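Long-range contacts in probable fimbrial chaperone YadV (Escherichia coli K-12, PDB 5GHU), which probably acts as a periplasmic chaperone that folds and holds pilin subunits for fimbrium assembly, and could contribute to adhesion to surfaces: residues I3-T8 and F114-K119; G7-Y12 and Y207-F212; S18-L23 and G67-L72; V33-D38 and F88-L93. One frame throughout, in Å; residues are numbered along the deposited sequence. Where two conformers were deposited one is given.

Interaction 1. Residues I3-T8 and F114-K119; sequences IVISGT and FRTRIK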
loop_
_atom_site.group_PDB
_atom_site.type_symbol
_atom_site.label_atom_id
_atom_site.label_comp_id
_atom_site.label_asym_id
_atom_site.label_seq_id
_atom_site.Cartn_x
_atom_site.Cartn_y
_atom_site.Cartn_z
ATOM N N ILE A 3 -0.723 -18.255 -7.530
ATOM C CA ILE A 3 0.528 -17.570 -7.235
ATOM C C ILE A 3 0.385 -16.669 -6.030
ATOM O O ILE A 3 -0.512 -15.836 -5.960
ATOM C CB ILE A 3 1.018 -16.739 -8.437
ATOM C CG1 ILE A 3 1.079 -17.626 -9.686
ATOM C CG2 ILE A 3 2.368 -16.123 -8.127
ATOM C CD1 ILE A 3 2.032 -18.857 -9.549
ATOM N N VAL A 4 1.272 -16.866 -5.071
ATOM C CA VAL A 4 1.325 -16.084 -3.845
ATOM C C VAL A 4 2.603 -15.263 -3.787
ATOM O O VAL A 4 3.689 -15.774 -4.050
ATOM C CB VAL A 4 1.234 -17.009 -2.617
ATOM C CG1 VAL A 4 1.354 -16.203 -1.340
ATOM C CG2 VAL A 4 -0.085 -17.763 -2.667
ATOM N N ILE A 5 2.466 -13.972 -3.455
ATOM C CA ILE A 5 3.581 -13.096 -3.279
ATOM C C ILE A 5 3.989 -13.113 -1.811
ATOM O O ILE A 5 3.130 -13.027 -0.925
ATOM C CB ILE A 5 3.221 -11.641 -3.709
ATOM C CG1 ILE A 5 2.724 -11.605 -5.142
ATOM C CG2 ILE A 5 4.433 -10.706 -3.516
ATOM C CD1 ILE A 5 2.071 -10.199 -5.478
ATOM N N SER A 6 5.286 -13.207 -1.534
ATOM C CA SER A 6 5.758 -13.177 -0.137
ATOM C C SER A 6 5.780 -11.731 0.318
ATOM O O SER A 6 6.566 -10.936 -0.160
ATOM C CB SER A 6 7.130 -13.790 -0.007
ATOM O OG SER A 6 7.072 -15.180 -0.361
ATOM N N GLY A 7 4.869 -11.371 1.205
ATOM C CA GLY A 7 4.836 -9.994 1.665
ATOM C C GLY A 7 3.651 -9.248 1.096
ATOM O O GLY A 7 3.199 -9.556 -0.013
ATOM N N THR A 8 3.142 -8.273 1.843
ATOM C CA THR A 8 1.993 -7.531 1.375
ATOM C C THR A 8 2.386 -6.157 0.854
ATOM O O THR A 8 1.537 -5.442 0.315
ATOM C CB THR A 8 0.934 -7.355 2.465
ATOM O OG1 THR A 8 1.503 -6.630 3.564
ATOM C CG2 THR A 8 0.412 -8.702 2.914
ATOM N N PHE A 114 -5.442 -14.544 -13.876
ATOM C CA PHE A 114 -5.694 -13.790 -12.642
ATOM C C PHE A 114 -4.561 -12.831 -12.276
ATOM O O PHE A 114 -3.398 -13.144 -12.462
ATOM C CB PHE A 114 -5.937 -14.757 -11.482
ATOM C CG PHE A 114 -7.056 -15.716 -11.730
ATOM C CD1 PHE A 114 -6.837 -16.893 -12.438
ATOM C CD2 PHE A 114 -8.339 -15.433 -11.282
ATOM C CE1 PHE A 114 -7.880 -17.781 -12.697
ATOM C CE2 PHE A 114 -9.384 -16.318 -11.534
ATOM C CZ PHE A 114 -9.150 -17.493 -12.245
ATOM N N ARG A 115 -4.913 -11.665 -11.728
ATOM C CA ARG A 115 -3.943 -10.636 -11.460
ATOM C C ARG A 115 -4.015 -10.181 -10.008
ATOM O O ARG A 115 -5.105 -9.943 -9.473
ATOM C CB ARG A 115 -4.188 -9.435 -12.369
ATOM C CG ARG A 115 -3.365 -8.226 -12.013
ATOM C CD ARG A 115 -4.160 -6.987 -12.465
ATOM N NE ARG A 115 -3.321 -5.824 -12.584
ATOM C CZ ARG A 115 -3.730 -4.664 -13.067
ATOM N NH1 ARG A 115 -4.975 -4.523 -13.443
ATOM N NH2 ARG A 115 -2.904 -3.627 -13.122
ATOM N N THR A 116 -2.847 -10.018 -9.379
ATOM C CA THR A 116 -2.761 -9.518 -8.023
ATOM C C THR A 116 -1.743 -8.378 -8.011
ATOM O O THR A 116 -0.831 -8.359 -8.812
ATOM C CB THR A 116 -2.339 -10.632 -7.028
ATOM O OG1 THR A 116 -3.439 -11.536 -6.867
ATOM C CG2 THR A 116 -2.000 -10.057 -5.667
ATOM N N ARG A 117 -1.937 -7.404 -7.135
ATOM C CA ARG A 117 -1.027 -6.252 -7.052
ATOM C C ARG A 117 -0.730 -5.982 -5.585
ATOM O O ARG A 117 -1.640 -6.071 -4.770
ATOM C CB ARG A 117 -1.644 -4.974 -7.639
ATOM C CG ARG A 117 -2.090 -5.012 -9.075
ATOM C CD ARG A 117 -2.646 -3.651 -9.484
ATOM N NE ARG A 117 -3.414 -3.054 -8.398
ATOM C CZ ARG A 117 -3.869 -1.803 -8.402
ATOM N NH1 ARG A 117 -3.627 -1.016 -9.442
ATOM N NH2 ARG A 117 -4.553 -1.340 -7.363
ATOM N N ILE A 118 0.508 -5.591 -5.264
ATOM C CA ILE A 118 0.858 -5.048 -3.940
ATOM C C ILE A 118 1.630 -3.766 -4.118
ATOM O O ILE A 118 2.162 -3.496 -5.187
ATOM C CB ILE A 118 1.735 -6.002 -3.076
ATOM C CG1 ILE A 118 3.085 -6.273 -3.738
ATOM C CG2 ILE A 118 0.988 -7.283 -2.743
ATOM C CD1 ILE A 118 3.998 -7.152 -2.873
ATOM N N LYS A 119 1.649 -2.933 -3.086
ATOM C CA LYS A 119 2.351 -1.642 -3.169
ATOM C C LYS A 119 3.855 -1.799 -3.024
ATOM O O LYS A 119 4.349 -2.599 -2.206
ATOM C CB LYS A 119 1.872 -0.709 -2.062
ATOM C CG LYS A 119 0.407 -0.309 -2.247
ATOM C CD LYS A 119 -0.083 0.372 -0.921
ATOM C CE LYS A 119 -1.600 0.578 -0.842
ATOM N NZ LYS A 119 -2.009 0.979 0.560
HETATM O O HOH W 1 0.216 -3.399 -0.702
#

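Interaction 2. Residues G7-Y12 and Y207-F212; sequences GTRVIY and YAINDF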
loop_
_atom_site.group_PDB
_atom_site.type_symbol
_atom_site.label_atom_id
_atom_site.label_comp_id
_atom_site.label_asym_id
_atom_site.label_seq_id
_atom_site.Cartn_x
_atom_site.Cartn_y
_atom_site.Cartn_z
ATOM N N GLY A 7 4.869 -11.371 1.205
ATOM C CA GLY A 7 4.836 -9.994 1.665
ATOM C C GLY A 7 3.651 -9.248 1.096
ATOM O O GLY A 7 3.199 -9.556 -0.013
ATOM N N THR A 8 3.142 -8.273 1.843
ATOM C CA THR A 8 1.993 -7.531 1.375
ATOM C C THR A 8 2.386 -6.157 0.854
ATOM O O THR A 8 1.537 -5.442 0.315
ATOM C CB THR A 8 0.934 -7.355 2.465
ATOM O OG1 THR A 8 1.503 -6.630 3.564
ATOM C CG2 THR A 8 0.412 -8.702 2.914
ATOM N N ARG A 9 3.679 -5.776 1.011
ATOM C CA ARG A 9 4.201 -4.587 0.355
ATOM C C ARG A 9 5.695 -4.780 0.190
ATOM O O ARG A 9 6.274 -5.705 0.795
ATOM C CB ARG A 9 3.895 -3.276 1.134
ATOM C CG ARG A 9 4.649 -3.175 2.525
ATOM C CD ARG A 9 3.705 -3.037 3.782
ATOM N NE ARG A 9 2.502 -2.222 3.575
ATOM C CZ ARG A 9 2.231 -0.941 3.873
ATOM N NH1 ARG A 9 0.978 -0.619 3.541
ATOM N NH2 ARG A 9 3.047 -0.053 4.554
ATOM N N VAL A 10 6.304 -3.933 -0.634
ATOM C CA VAL A 10 7.769 -3.986 -0.866
ATOM C C VAL A 10 8.336 -2.613 -0.518
ATOM O O VAL A 10 7.814 -1.597 -0.971
ATOM C CB VAL A 10 8.091 -4.293 -2.352
ATOM C CG1 VAL A 10 9.631 -4.426 -2.537
ATOM C CG2 VAL A 10 7.391 -5.544 -2.811
ATOM N N ILE A 11 9.411 -2.562 0.286
ATOM C CA ILE A 11 10.092 -1.303 0.538
ATOM C C ILE A 11 11.352 -1.285 -0.318
ATOM O O ILE A 11 12.164 -2.241 -0.257
ATOM C CB ILE A 11 10.477 -1.151 2.030
ATOM C CG1 ILE A 11 9.240 -1.331 2.930
ATOM C CG2 ILE A 11 11.199 0.170 2.251
ATOM C CD1 ILE A 11 8.024 -0.371 2.633
ATOM N N TYR A 12 11.484 -0.229 -1.136
ATOM C CA TYR A 12 12.664 -0.077 -2.009
ATOM C C TYR A 12 13.433 1.146 -1.498
ATOM O O TYR A 12 13.044 2.262 -1.772
ATOM C CB TYR A 12 12.240 0.098 -3.484
ATOM C CG TYR A 12 13.411 -0.080 -4.435
ATOM C CD1 TYR A 12 14.494 0.776 -4.405
ATOM C CD2 TYR A 12 13.372 -1.059 -5.398
ATOM C CE1 TYR A 12 15.588 0.587 -5.267
ATOM C CE2 TYR A 12 14.424 -1.245 -6.271
ATOM C CZ TYR A 12 15.523 -0.408 -6.203
ATOM O OH TYR A 12 16.579 -0.617 -7.078
ATOM N N TYR A 207 -6.030 1.277 12.616
ATOM C CA TYR A 207 -4.842 0.439 12.472
ATOM C C TYR A 207 -4.204 0.756 11.147
ATOM O O TYR A 207 -4.758 0.486 10.072
ATOM C CB TYR A 207 -5.216 -1.038 12.524
ATOM C CG TYR A 207 -5.810 -1.447 13.886
ATOM C CD1 TYR A 207 -4.977 -1.733 14.957
ATOM C CD2 TYR A 207 -7.172 -1.518 14.061
ATOM C CE1 TYR A 207 -5.492 -2.139 16.196
ATOM C CE2 TYR A 207 -7.686 -1.912 15.285
ATOM C CZ TYR A 207 -6.831 -2.197 16.342
ATOM O OH TYR A 207 -7.344 -2.611 17.601
ATOM N N ALA A 208 -3.054 1.407 11.231
ATOM C CA ALA A 208 -2.237 1.605 10.035
ATOM C C ALA A 208 -1.344 0.401 9.816
ATOM O O ALA A 208 -1.382 -0.565 10.575
ATOM C CB ALA A 208 -1.413 2.899 10.200
ATOM N N ILE A 209 -0.561 0.432 8.726
ATOM C CA ILE A 209 0.211 -0.759 8.337
ATOM C C ILE A 209 1.675 -0.399 8.267
ATOM O O ILE A 209 2.042 0.590 7.655
ATOM C CB ILE A 209 -0.230 -1.290 6.952
ATOM C CG1 ILE A 209 -1.740 -1.558 7.031
ATOM C CG2 ILE A 209 0.553 -2.606 6.646
ATOM C CD1 ILE A 209 -2.340 -1.823 5.643
ATOM N N ASN A 210 2.498 -1.184 8.962
ATOM C CA ASN A 210 3.917 -0.889 8.941
ATOM C C ASN A 210 4.648 -1.549 7.773
ATOM O O ASN A 210 4.052 -2.164 6.884
ATOM C CB ASN A 210 4.567 -1.235 10.296
ATOM C CG ASN A 210 4.673 -2.736 10.528
ATOM O OD1 ASN A 210 4.728 -3.511 9.607
ATOM N ND2 ASN A 210 4.652 -3.148 11.818
ATOM N N ASP A 211 5.967 -1.341 7.705
ATOM C CA ASP A 211 6.730 -1.826 6.540
ATOM C C ASP A 211 6.657 -3.321 6.316
ATOM O O ASP A 211 6.953 -3.824 5.208
ATOM C CB ASP A 211 8.224 -1.499 6.674
ATOM C CG ASP A 211 8.560 -0.017 6.481
ATOM O OD1 ASP A 211 7.729 0.744 5.941
ATOM O OD2 ASP A 211 9.721 0.356 6.799
ATOM N N PHE A 212 6.311 -4.029 7.378
ATOM C CA PHE A 212 6.384 -5.484 7.429
ATOM C C PHE A 212 4.990 -6.039 7.361
ATOM O O PHE A 212 4.802 -7.272 7.517
ATOM C CB PHE A 212 7.150 -5.921 8.726
ATOM C CG PHE A 212 8.388 -5.085 8.970
ATOM C CD1 PHE A 212 9.536 -5.310 8.240
ATOM C CD2 PHE A 212 8.363 -3.994 9.841
ATOM C CE1 PHE A 212 10.666 -4.486 8.427
ATOM C CE2 PHE A 212 9.493 -3.154 9.997
ATOM C CZ PHE A 212 10.618 -3.408 9.286
HETATM O O HOH W 2 4.148 -7.811 4.340
HETATM O O HOH W 3 6.200 -6.302 3.907
#

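Interaction 3. Residues S18-L23 and G67-L72; sequences SVNVRL and GQTIKL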
loop_
_atom_site.group_PDB
_atom_site.type_symbol
_atom_site.label_atom_id
_atom_site.label_comp_id
_atom_site.label_asym_id
_atom_site.label_seq_id
_atom_site.Cartn_x
_atom_site.Cartn_y
_atom_site.Cartn_z
ATOM N N SER A 18 19.059 -3.126 -6.213
ATOM C CA SER A 18 17.825 -3.839 -6.532
ATOM C C SER A 18 17.229 -4.410 -5.255
ATOM O O SER A 18 17.881 -4.401 -4.195
ATOM C CB SER A 18 18.090 -4.961 -7.541
ATOM O OG SER A 18 18.937 -5.913 -6.939
ATOM N N VAL A 19 15.994 -4.891 -5.363
ATOM C CA VAL A 19 15.272 -5.537 -4.279
ATOM C C VAL A 19 14.604 -6.809 -4.827
ATOM O O VAL A 19 14.129 -6.799 -5.971
ATOM C CB VAL A 19 14.216 -4.575 -3.704
ATOM C CG1 VAL A 19 13.262 -5.265 -2.771
ATOM C CG2 VAL A 19 14.899 -3.389 -3.065
ATOM N N ASN A 20 14.540 -7.883 -4.034
ATOM C CA ASN A 20 13.925 -9.116 -4.524
ATOM C C ASN A 20 12.538 -9.308 -3.949
ATOM O O ASN A 20 12.250 -8.925 -2.785
ATOM C CB ASN A 20 14.781 -10.344 -4.197
ATOM C CG ASN A 20 16.079 -10.379 -4.961
ATOM O OD1 ASN A 20 16.193 -9.861 -6.070
ATOM N ND2 ASN A 20 17.074 -11.045 -4.375
ATOM N N VAL A 21 11.651 -9.873 -4.753
ATOM C CA VAL A 21 10.326 -10.252 -4.262
ATOM C C VAL A 21 10.127 -11.704 -4.639
ATOM O O VAL A 21 10.410 -12.081 -5.766
ATOM C CB VAL A 21 9.209 -9.412 -4.914
ATOM C CG1 VAL A 21 7.840 -9.916 -4.473
ATOM C CG2 VAL A 21 9.383 -7.954 -4.524
ATOM N N ARG A 22 9.589 -12.504 -3.731
ATOM C CA ARG A 22 9.430 -13.928 -4.026
ATOM C C ARG A 22 7.987 -14.303 -4.378
ATOM O O ARG A 22 7.036 -13.854 -3.721
ATOM C CB ARG A 22 9.895 -14.730 -2.815
ATOM C CG ARG A 22 9.771 -16.221 -2.975
ATOM C CD ARG A 22 10.771 -16.769 -3.988
ATOM N NE ARG A 22 10.629 -18.223 -4.080
ATOM C CZ ARG A 22 11.524 -19.027 -4.661
ATOM N NH1 ARG A 22 11.327 -20.346 -4.710
ATOM N NH2 ARG A 22 12.605 -18.496 -5.233
ATOM N N LEU A 23 7.857 -15.087 -5.443
ATOM C CA LEU A 23 6.595 -15.713 -5.860
ATOM C C LEU A 23 6.642 -17.221 -5.584
ATOM O O LEU A 23 7.680 -17.890 -5.807
ATOM C CB LEU A 23 6.361 -15.496 -7.345
ATOM C CG LEU A 23 6.488 -14.034 -7.787
ATOM C CD1 LEU A 23 6.231 -13.977 -9.293
ATOM C CD2 LEU A 23 5.502 -13.104 -7.018
ATOM N N GLY A 67 8.791 -22.023 -7.020
ATOM C CA GLY A 67 8.704 -20.557 -6.916
ATOM C C GLY A 67 9.712 -19.871 -7.818
ATOM O O GLY A 67 10.424 -20.527 -8.583
ATOM N N GLN A 68 9.776 -18.546 -7.716
ATOM C CA GLN A 68 10.592 -17.722 -8.579
ATOM C C GLN A 68 10.844 -16.422 -7.843
ATOM O O GLN A 68 9.906 -15.788 -7.368
ATOM C CB GLN A 68 9.852 -17.426 -9.894
ATOM C CG GLN A 68 10.566 -16.458 -10.840
ATOM C CD GLN A 68 11.869 -17.028 -11.339
ATOM O OE1 GLN A 68 11.897 -18.128 -11.911
ATOM N NE2 GLN A 68 12.960 -16.310 -11.112
ATOM N N THR A 69 12.103 -16.020 -7.754
ATOM C CA THR A 69 12.422 -14.698 -7.243
ATOM C C THR A 69 12.433 -13.678 -8.374
ATOM O O THR A 69 13.034 -13.913 -9.415
ATOM C CB THR A 69 13.765 -14.703 -6.544
ATOM O OG1 THR A 69 13.654 -15.584 -5.435
ATOM C CG2 THR A 69 14.090 -13.308 -6.001
ATOM N N ILE A 70 11.768 -12.531 -8.139
ATOM C CA ILE A 70 11.732 -11.453 -9.128
ATOM C C ILE A 70 12.641 -10.341 -8.626
ATOM O O ILE A 70 12.501 -9.893 -7.508
ATOM C CB ILE A 70 10.307 -10.907 -9.329
ATOM C CG1 ILE A 70 9.360 -12.054 -9.705
ATOM C CG2 ILE A 70 10.272 -9.772 -10.381
ATOM C CD1 ILE A 70 9.681 -12.807 -11.030
ATOM N N LYS A 71 13.530 -9.863 -9.473
ATOM C CA LYS A 71 14.426 -8.794 -9.073
ATOM C C LYS A 71 13.841 -7.467 -9.563
ATOM O O LYS A 71 13.558 -7.288 -10.764
ATOM C CB LYS A 71 15.838 -9.045 -9.655
ATOM C CG LYS A 71 16.777 -7.836 -9.550
ATOM C CD LYS A 71 18.161 -8.157 -10.084
ATOM C CE LYS A 71 18.915 -9.064 -9.123
ATOM N NZ LYS A 71 20.331 -9.288 -9.552
ATOM N N LEU A 72 13.645 -6.530 -8.643
ATOM C CA LEU A 72 13.105 -5.220 -9.004
ATOM C C LEU A 72 14.250 -4.241 -8.973
ATOM O O LEU A 72 15.022 -4.214 -8.015
ATOM C CB LEU A 72 12.007 -4.783 -8.047
ATOM C CG LEU A 72 10.893 -5.797 -7.861
ATOM C CD1 LEU A 72 9.952 -5.270 -6.727
ATOM C CD2 LEU A 72 10.140 -6.073 -9.189
#

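Interaction 4. Residues V33-D38 and F88-L93; sequences VQSWLD and FWFNVL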
loop_
_atom_site.group_PDB
_atom_site.type_symbol
_atom_site.label_atom_id
_atom_site.label_comp_id
_atom_site.label_asym_id
_atom_site.label_seq_id
_atom_site.Cartn_x
_atom_site.Cartn_y
_atom_site.Cartn_z
ATOM N N VAL A 33 3.685 -16.797 -15.590
ATOM C CA VAL A 33 3.481 -15.678 -14.692
ATOM C C VAL A 33 4.210 -14.415 -15.141
ATOM O O VAL A 33 5.412 -14.426 -15.370
ATOM C CB VAL A 33 3.972 -16.064 -13.285
ATOM C CG1 VAL A 33 3.720 -14.912 -12.273
ATOM C CG2 VAL A 33 3.293 -17.372 -12.871
ATOM N N GLN A 34 3.480 -13.316 -15.240
ATOM C CA GLN A 34 4.069 -12.036 -15.626
ATOM C C GLN A 34 4.173 -11.145 -14.405
ATOM O O GLN A 34 3.230 -11.096 -13.614
ATOM C CB GLN A 34 3.218 -11.317 -16.673
ATOM C CG GLN A 34 3.192 -11.989 -17.986
ATOM C CD GLN A 34 2.535 -11.108 -19.003
ATOM O OE1 GLN A 34 1.398 -11.345 -19.408
ATOM N NE2 GLN A 34 3.262 -10.108 -19.456
ATOM N N SER A 35 5.292 -10.440 -14.292
ATOM C CA SER A 35 5.572 -9.553 -13.173
ATOM C C SER A 35 5.926 -8.194 -13.750
ATOM O O SER A 35 6.743 -8.120 -14.672
ATOM C CB SER A 35 6.747 -10.069 -12.318
ATOM O OG SER A 35 6.504 -11.386 -11.867
ATOM N N TRP A 36 5.357 -7.127 -13.206
ATOM C CA TRP A 36 5.782 -5.803 -13.620
ATOM C C TRP A 36 5.423 -4.749 -12.599
ATOM O O TRP A 36 4.596 -4.983 -11.691
ATOM C CB TRP A 36 5.164 -5.449 -14.993
ATOM C CG TRP A 36 3.669 -5.079 -14.947
ATOM C CD1 TRP A 36 3.138 -3.823 -14.808
ATOM C CD2 TRP A 36 2.541 -5.972 -15.059
ATOM N NE1 TRP A 36 1.754 -3.877 -14.809
ATOM C CE2 TRP A 36 1.366 -5.180 -14.983
ATOM C CE3 TRP A 36 2.410 -7.354 -15.223
ATOM C CZ2 TRP A 36 0.094 -5.726 -15.023
ATOM C CZ3 TRP A 36 1.136 -7.894 -15.297
ATOM C CH2 TRP A 36 -0.014 -7.068 -15.214
ATOM N N LEU A 37 6.032 -3.571 -12.760
ATOM C CA LEU A 37 5.705 -2.402 -11.952
ATOM C C LEU A 37 4.978 -1.351 -12.783
ATOM O O LEU A 37 5.358 -1.051 -13.932
ATOM C CB LEU A 37 6.971 -1.793 -11.358
ATOM C CG LEU A 37 7.568 -2.618 -10.210
ATOM C CD1 LEU A 37 9.066 -2.428 -10.093
ATOM C CD2 LEU A 37 6.917 -2.225 -8.940
ATOM N N ASP A 38 3.933 -0.776 -12.204
ATOM C CA ASP A 38 3.325 0.414 -12.819
ATOM C C ASP A 38 2.790 1.404 -11.768
ATOM O O ASP A 38 3.123 1.293 -10.588
ATOM C CB ASP A 38 2.236 -0.003 -13.832
ATOM C CG ASP A 38 1.053 -0.726 -13.202
ATOM O OD1 ASP A 38 0.770 -0.561 -12.004
ATOM O OD2 ASP A 38 0.367 -1.471 -13.948
ATOM N N PHE A 88 4.390 2.813 -6.004
ATOM C CA PHE A 88 4.140 2.073 -7.248
ATOM C C PHE A 88 3.413 0.800 -6.938
ATOM O O PHE A 88 3.248 0.423 -5.762
ATOM C CB PHE A 88 5.468 1.791 -7.998
ATOM C CG PHE A 88 6.210 3.035 -8.301
ATOM C CD1 PHE A 88 7.071 3.604 -7.368
ATOM C CD2 PHE A 88 6.020 3.676 -9.504
ATOM C CE1 PHE A 88 7.702 4.793 -7.658
ATOM C CE2 PHE A 88 6.667 4.887 -9.770
ATOM C CZ PHE A 88 7.517 5.415 -8.812
ATOM N N TRP A 89 2.930 0.167 -8.005
ATOM C CA TRP A 89 2.289 -1.130 -7.873
ATOM C C TRP A 89 3.068 -2.252 -8.521
ATOM O O TRP A 89 3.411 -2.186 -9.688
ATOM C CB TRP A 89 0.884 -1.053 -8.470
ATOM C CG TRP A 89 0.066 -0.216 -7.542
ATOM C CD1 TRP A 89 -0.010 1.155 -7.505
ATOM C CD2 TRP A 89 -0.718 -0.691 -6.452
ATOM N NE1 TRP A 89 -0.817 1.552 -6.477
ATOM C CE2 TRP A 89 -1.273 0.436 -5.817
ATOM C CE3 TRP A 89 -1.010 -1.954 -5.954
ATOM C CZ2 TRP A 89 -2.123 0.323 -4.731
ATOM C CZ3 TRP A 89 -1.849 -2.062 -4.884
ATOM C CH2 TRP A 89 -2.400 -0.937 -4.284
ATOM N N PHE A 90 3.359 -3.260 -7.717
ATOM C CA PHE A 90 3.961 -4.493 -8.227
ATOM C C PHE A 90 2.851 -5.470 -8.602
ATOM O O PHE A 90 2.067 -5.872 -7.742
ATOM C CB PHE A 90 4.895 -5.119 -7.160
ATOM C CG PHE A 90 5.507 -6.427 -7.605
ATOM C CD1 PHE A 90 6.313 -6.469 -8.723
ATOM C CD2 PHE A 90 5.169 -7.619 -6.994
ATOM C CE1 PHE A 90 6.855 -7.651 -9.201
ATOM C CE2 PHE A 90 5.703 -8.809 -7.454
ATOM C CZ PHE A 90 6.536 -8.827 -8.582
ATOM N N ASN A 91 2.804 -5.835 -9.886
ATOM C CA ASN A 91 1.757 -6.693 -10.428
ATOM C C ASN A 91 2.240 -8.061 -10.775
ATOM O O ASN A 91 3.319 -8.196 -11.356
ATOM C CB ASN A 91 1.194 -6.108 -11.731
ATOM C CG ASN A 91 0.533 -4.754 -11.537
ATOM O OD1 ASN A 91 -0.677 -4.670 -11.522
ATOM N ND2 ASN A 91 1.322 -3.702 -11.402
ATOM N N VAL A 92 1.392 -9.051 -10.499
ATOM C CA VAL A 92 1.586 -10.432 -10.879
ATOM C C VAL A 92 0.348 -10.944 -11.586
ATOM O O VAL A 92 -0.754 -10.853 -11.053
ATOM C CB VAL A 92 1.882 -11.253 -9.628
ATOM C CG1 VAL A 92 1.938 -12.714 -9.959
ATOM C CG2 VAL A 92 3.180 -10.721 -9.036
ATOM N N LEU A 93 0.532 -11.469 -12.790
ATOM C CA LEU A 93 -0.594 -11.958 -13.596
ATOM C C LEU A 93 -0.329 -13.416 -13.946
ATOM O O LEU A 93 0.699 -13.710 -14.520
ATOM C CB LEU A 93 -0.749 -11.071 -14.867
ATOM C CG LEU A 93 -1.825 -11.340 -15.935
ATOM C CD1 LEU A 93 -1.442 -12.462 -16.899
ATOM C CD2 LEU A 93 -3.106 -11.675 -15.254
#

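Interaction 1. Residues I3-T8 and F114-K119
Thr-8 and Ile-118 bring their CA atoms to 6.0 Å, too wide for direct strand pairing, so the two backbones are linked through a water that donates to Thr-8 O (2.6 Å) and accepts from Lys-119 N (2.8 Å). Beside this bridge the contact is apolar. Ile-5 and Ile-118 reach toward each other tip to tip, CG2 of Ile-5 lying 3.6 Å from CD1 of Ile-118. The longer arm of Ile-5 slides past Thr-116 in the opposite sense, and its CD1 meets the methyl CG2 of that threonine at 4.1 Å. Ile-118 suits this place because its branches part: CG2, like CB, lies against the Thr-8 carbonyl (CB 3.4 Å from Thr-8 O), while CG1, in the crowded position between backbone N and carbonyl carbon (chi1 62°), carries CD1 toward Ile-5 and near Gly-7 O. Gly-7 has backbone angles (phi 107°) at which a CB would press on the carbonyl O of Ser-6, and it lets the chain turn here. Val-21, Leu-23 and Val-92 pack on Ile-5 from inside the domain. Ser-6 is backbone-bonded to Arg-22, whereas Val-10, just past the turn, is bonded to Lys-119. The first strand thus leaves one sheet and crosses to the other, the strand switch characteristic of the N-terminal immunoglobulin-like domain of PapD-type chaperones.

Interaction 2. Residues G7-Y12 and Y207-F212
Thr-8 N donates to a water at 2.7 Å, and that water makes a weak bond to Phe-212 O. A second water donates to Asp-211 O at 2.9 Å and to Arg-9 O at 3.2 Å. Arg-9 was deposited in two conformers; in the one described, its chain bends at chi2 and chi3 and lays one guanidinium face over Ile-209, with CG2 3.6 Å from Arg-9 CZ. The contact lies across the cleft between the two immunoglobulin-like domains, where PapD-type chaperones anchor the pilin C terminus; its clear polar links run through water, alongside direct packing. An Asx turn shapes the loop: Asn-210 OD1 accepts from Phe-212 N at 2.8 Å, and from Gly-214 N as well. Asp-211 crosses Ile-11 at about a right angle, its OD1 3.5 Å from Ile-11 CD1. That same OD1 forms a salt bridge with Arg-123 of the N-terminal domain, which ties the carboxylate across the cleft.

Interaction 3. Residues S18-L23 and G67-L72
Two neighbouring antiparallel strands of the N-terminal immunoglobulin-like domain, the second and fifth of its beta-sandwich (B and E), meet here in regular register. Paired backbone bonds join Val-19 with Leu-72, Val-21 with Ile-70 and Leu-23 with Gln-68; the bond from Ile-70 N to Val-21 O is 2.8 Å. Into the core go Val-21, whose CG2 meets Leu-72 CD1 at 3.5 Å, and Leu-23, whose CD1 packs on Ile-70 CG1 at 3.7 Å; aliphatic residues suit this buried face. On the other face Asn-20 CB touches Thr-69 CG2 at 3.5 Å. Arg-22 leaves with CG anti to its N (chi1 179°) and bends at chi2, laying its guanidinium over the Gly-67 to Gln-68 peptide; a CB on Gly-67 would collide with it and with Leu-23 O. A serine in place of Arg-22 would probably leave Glu-24 without its salt-bridge mate and uncover that peptide. At the guanidinium edge, in its plane, NH2 donates to Thr-69 OG1 at 3.1 Å with an angle of 161°.

Interaction 4. Residues V33-D38 and F88-L93
Phe-88, just before the paired residues, sets its CB 3.5 Å from Asp-38 O, which sits at the edge of its ring. Trp-89 N donates to the same carbonyl O of Asp-38 at 2.8 Å, and its indole turns away to receive Arg-117 in a cation-pi contact. Phe-90 points into the core, CG anti to its N (chi1 178°), with Leu-37 CD2 at its ring edge. These are the third and sixth strands (C and F) of the immunoglobulin-like sandwich, antiparallel neighbours with a buried, mainly apolar face. On the other face Asn-91 stacks its amide flat on Trp-36, planes 1° apart, its CB making a CH-pi contact over the six-membered ring, 3.4 Å from the centroid. Its ND2 makes a weak bond to Asp-38 OD1, and its OD1 accepts from Arg-115. The indole is held in turn by NE1 donating to Asp-38 OD2 at 2.9 Å. A valine at Trp-36 would probably strip the cover from the Asn-91 amide and leave Asp-38 OD2 without its indole donor. Val-92 turns inward again to touch Val-33, CG1 to CG1 at 3.7 Å. Leu-93 sets its CB at the Trp-36 ring edge, 3.7 Å from CZ3.

Overall arrangement
Interactions 1, 3 and 4 all lie within the N-terminal immunoglobulin-like domain, while interaction 2 alone reaches the C-terminal one. Interactions 1 and 4 have centres about 8 Å apart and lie on neighbouring strands, 114-123 and 86-95, joined by backbone bonds. Interactions 3 and 4, about 11 Å apart, bring opposite sheets of the sandwich into one core: Ile-70 and Leu-23 meet Ser-35, and Leu-72 and Val-21 meet Phe-90. Along the chain their segments alternate, and both are nested inside the loop closed by interaction 1. Interactions 1 and 2 start from the same chain turn at Gly-7 and Thr-8. Strand 9-13, whose Val-10 packs on Val-21 and Ile-118, carries interaction 2 at the cleft between the domains.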